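Local coordinates for protein Azi13 (Streptomyces sahachiroi, PDB 5HMB) that is a PaaI-family hot-dog thioesterase of azinomycin biosynthesis that probably hydrolyses an aromatic, naphthoate-type acyl thioester, at residues 32-37 with 94-99. Sequence-based numbering, arbitrary orientation.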
ATOM      1  N   ALA A  32     -19.873  -7.378  -8.819  1.00 39.52           N
ATOM      2  CA  ALA A  32     -20.899  -6.347  -8.793  1.00 46.45           C
ATOM      3  C   ALA A  32     -20.754  -5.432  -9.997  1.00 55.70           C
ATOM      4  O   ALA A  32     -19.640  -5.169 -10.462  1.00 53.58           O
ATOM      5  CB  ALA A  32     -20.842  -5.515  -7.508  1.00 44.36           C
ATOM      6  N   TYR A  33     -21.891  -4.954 -10.491  1.00 54.26           N
ATOM      7  CA  TYR A  33     -21.946  -3.993 -11.579  1.00 53.66           C
ATOM      8  C   TYR A  33     -22.338  -2.643 -11.009  1.00 54.38           C
ATOM      9  O   TYR A  33     -23.042  -2.564  -9.999  1.00 59.39           O
ATOM     10  CB  TYR A  33     -22.962  -4.407 -12.653  1.00 59.37           C
ATOM     11  CG  TYR A  33     -22.730  -5.782 -13.236  1.00 62.54           C
ATOM     12  CD1 TYR A  33     -21.683  -6.015 -14.117  1.00 65.09           C
ATOM     13  CD2 TYR A  33     -23.565  -6.848 -12.912  1.00 69.16           C
ATOM     14  CE1 TYR A  33     -21.460  -7.272 -14.662  1.00 61.70           C
ATOM     15  CE2 TYR A  33     -23.354  -8.113 -13.454  1.00 65.09           C
ATOM     16  CZ  TYR A  33     -22.299  -8.315 -14.327  1.00 74.79           C
ATOM     17  OH  TYR A  33     -22.077  -9.556 -14.871  1.00 72.28           O
ATOM     18  N   TRP A  34     -21.884  -1.586 -11.667  1.00 43.58           N
ATOM     19  CA  TRP A  34     -22.218  -0.223 -11.275  1.00 47.57           C
ATOM     20  C   TRP A  34     -21.806   0.704 -12.413  1.00 52.16           C
ATOM     21  O   TRP A  34     -21.191   0.279 -13.396  1.00 53.30           O
ATOM     22  CB  TRP A  34     -21.537   0.165  -9.965  1.00 48.83           C
ATOM     23  CG  TRP A  34     -20.039   0.046  -9.994  1.00 45.26           C
ATOM     24  CD1 TRP A  34     -19.302  -1.105 -10.091  1.00 40.14           C
ATOM     25  CD2 TRP A  34     -19.093   1.123  -9.901  1.00 38.17           C
ATOM     26  NE1 TRP A  34     -17.956  -0.804 -10.065  1.00 40.41           N
ATOM     27  CE2 TRP A  34     -17.805   0.555  -9.956  1.00 39.58           C
ATOM     28  CE3 TRP A  34     -19.214   2.512  -9.769  1.00 44.30           C
ATOM     29  CZ2 TRP A  34     -16.648   1.324  -9.876  1.00 36.80           C
ATOM     30  CZ3 TRP A  34     -18.066   3.272  -9.687  1.00 46.17           C
ATOM     31  CH2 TRP A  34     -16.798   2.674  -9.735  1.00 45.61           C
ATOM     32  N   SER A  35     -22.138   1.981 -12.262  1.00 51.99           N
ATOM     33  CA  SER A  35     -21.904   2.958 -13.308  1.00 57.43           C
ATOM     34  C   SER A  35     -21.449   4.274 -12.702  1.00 56.46           C
ATOM     35  O   SER A  35     -21.827   4.618 -11.582  1.00 53.09           O
ATOM     36  CB  SER A  35     -23.162   3.199 -14.136  1.00 59.02           C
ATOM     37  OG  SER A  35     -22.956   4.305 -14.999  1.00 81.25           O
ATOM     38  N   VAL A  36     -20.623   5.004 -13.456  1.00 47.43           N
ATOM     39  CA  VAL A  36     -20.280   6.369 -13.085  1.00 53.77           C
ATOM     40  C   VAL A  36     -21.523   7.244 -13.197  1.00 63.64           C
ATOM     41  O   VAL A  36     -22.317   7.109 -14.138  1.00 64.90           O
ATOM     42  CB  VAL A  36     -19.145   6.898 -13.979  1.00 51.58           C
ATOM     43  CG1 VAL A  36     -18.584   8.173 -13.410  1.00 43.98           C
ATOM     44  CG2 VAL A  36     -18.051   5.843 -14.139  1.00 56.76           C
ATOM     45  N   ARG A  37     -21.707   8.141 -12.233  1.00 58.68           N
ATOM     46  CA  ARG A  37     -22.873   9.012 -12.201  1.00 54.73           C
ATOM     47  C   ARG A  37     -22.423  10.433 -11.933  1.00 64.25           C
ATOM     48  O   ARG A  37     -21.317  10.670 -11.440  1.00 67.88           O
ATOM     49  CB  ARG A  37     -23.889   8.597 -11.118  1.00 56.50           C
ATOM     50  CG  ARG A  37     -24.506   7.234 -11.288  1.00 51.98           C
ATOM     51  CD  ARG A  37     -25.647   7.023 -10.273  1.00 61.68           C
ATOM     52  NE  ARG A  37     -25.366   7.643  -8.975  1.00 67.18           N
ATOM     53  CZ  ARG A  37     -25.168   6.967  -7.844  1.00 64.88           C
ATOM     54  NH1 ARG A  37     -25.229   5.645  -7.837  1.00 63.17           N
ATOM     55  NH2 ARG A  37     -24.921   7.616  -6.713  1.00 65.42           N
ATOM     56  N   LEU A  94     -19.391  -0.557 -15.281  1.00 56.06           N
ATOM     57  CA  LEU A  94     -18.188  -1.114 -14.684  1.00 49.69           C
ATOM     58  C   LEU A  94     -18.522  -2.420 -13.963  1.00 53.85           C
ATOM     59  O   LEU A  94     -19.607  -2.573 -13.398  1.00 53.02           O
ATOM     60  CB  LEU A  94     -17.573  -0.092 -13.722  1.00 41.17           C
ATOM     61  CG  LEU A  94     -17.473   1.303 -14.342  1.00 54.58           C
ATOM     62  CD1 LEU A  94     -16.939   2.318 -13.344  1.00 45.25           C
ATOM     63  CD2 LEU A  94     -16.611   1.255 -15.611  1.00 44.00           C
ATOM     64  N   THR A  95     -17.587  -3.371 -14.010  1.00 47.44           N
ATOM     65  CA  THR A  95     -17.717  -4.660 -13.337  1.00 47.73           C
ATOM     66  C   THR A  95     -16.562  -4.837 -12.361  1.00 50.79           C
ATOM     67  O   THR A  95     -15.397  -4.849 -12.777  1.00 50.81           O
ATOM     68  CB  THR A  95     -17.712  -5.812 -14.345  1.00 49.85           C
ATOM     69  OG1 THR A  95     -18.766  -5.629 -15.295  1.00 52.22           O
ATOM     70  CG2 THR A  95     -17.906  -7.135 -13.628  1.00 49.10           C
ATOM     71  N   SER A  96     -16.875  -5.011 -11.075  1.00 41.92           N
ATOM     72  CA  SER A  96     -15.857  -5.184 -10.039  1.00 42.45           C
ATOM     73  C   SER A  96     -15.868  -6.607  -9.508  1.00 45.48           C
ATOM     74  O   SER A  96     -16.897  -7.088  -9.016  1.00 46.96           O
ATOM     75  CB  SER A  96     -16.065  -4.195  -8.899  1.00 41.57           C
ATOM     76  OG  SER A  96     -15.988  -2.876  -9.406  1.00 42.29           O
ATOM     77  N   THR A  97     -14.711  -7.260  -9.560  1.00 45.16           N
ATOM     78  CA  THR A  97     -14.588  -8.665  -9.187  1.00 42.41           C
ATOM     79  C   THR A  97     -13.547  -8.811  -8.091  1.00 49.86           C
ATOM     80  O   THR A  97     -12.387  -8.424  -8.275  1.00 47.68           O
ATOM     81  CB  THR A  97     -14.207  -9.501 -10.403  1.00 46.33           C
ATOM     82  OG1 THR A  97     -15.216  -9.327 -11.402  1.00 48.92           O
ATOM     83  CG2 THR A  97     -14.084 -10.961 -10.030  1.00 45.90           C
ATOM     84  N   ALA A  98     -13.965  -9.363  -6.955  1.00 39.16           N
ATOM     85  CA  ALA A  98     -13.085  -9.629  -5.831  1.00 33.89           C
ATOM     86  C   ALA A  98     -12.637 -11.080  -5.869  1.00 45.27           C
ATOM     87  O   ALA A  98     -13.475 -11.994  -5.899  1.00 46.73           O
ATOM     88  CB  ALA A  98     -13.800  -9.328  -4.509  1.00 47.99           C
ATOM     89  N   LEU A  99     -11.322 -11.292  -5.853  1.00 39.18           N
ATOM     90  CA  LEU A  99     -10.787 -12.641  -5.813  1.00 38.04           C
ATOM     91  C   LEU A  99      -9.911 -12.831  -4.591  1.00 45.34           C
ATOM     92  O   LEU A  99      -9.226 -11.896  -4.159  1.00 43.27           O
ATOM     93  CB  LEU A  99      -9.968 -12.965  -7.061  1.00 45.78           C
ATOM     94  CG  LEU A  99     -10.798 -12.977  -8.337  1.00 58.31           C
ATOM     95  CD1 LEU A  99      -9.899 -13.230  -9.552  1.00 53.14           C
ATOM     96  CD2 LEU A  99     -11.904 -14.024  -8.205  1.00 56.37           C
TER
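Trp34 and Leu94 form a hydrogen-bonded antiparallel pair in the curled sheet of the hot-dog fold, their side chains on the sheet face that packs against helix 49-68. Leu94 CD1 sits 3.7 Å from the centroid of the six-membered ring of Trp34, a CH-pi contact over the face. At the indole edge, Trp34 NE1 donates to Ser96 OG over 2.9 Å (N-H...O 155°), with the acceptor slightly tilted from the ring plane. Trp34 holds CG between its backbone N and carbonyl carbon (chi1 58°), a placement that swings the indole over the Leu94 and Ser96 side chains. Without the indole, as with an alanine here, Leu94 CD1 would probably lose the ring it packs on and Ser96 OG its NE1 donor. The backbone fixes this register: Leu94 N meets Trp34 O at 2.7 Å, and Ser96 N meets Ala32 O at 2.8 Å in a nearly straight bond. Tyr33 and Thr95, a non-hydrogen-bonded pair, project from the other sheet face, where Thr95 OG1 approaches the phenol edge 3.2 Å from Tyr33 CD1. In the second shell, Val51 and Val55 of the helix touch the indole, and Thr114 OG1 hydrogen-bonds Ser96 OG.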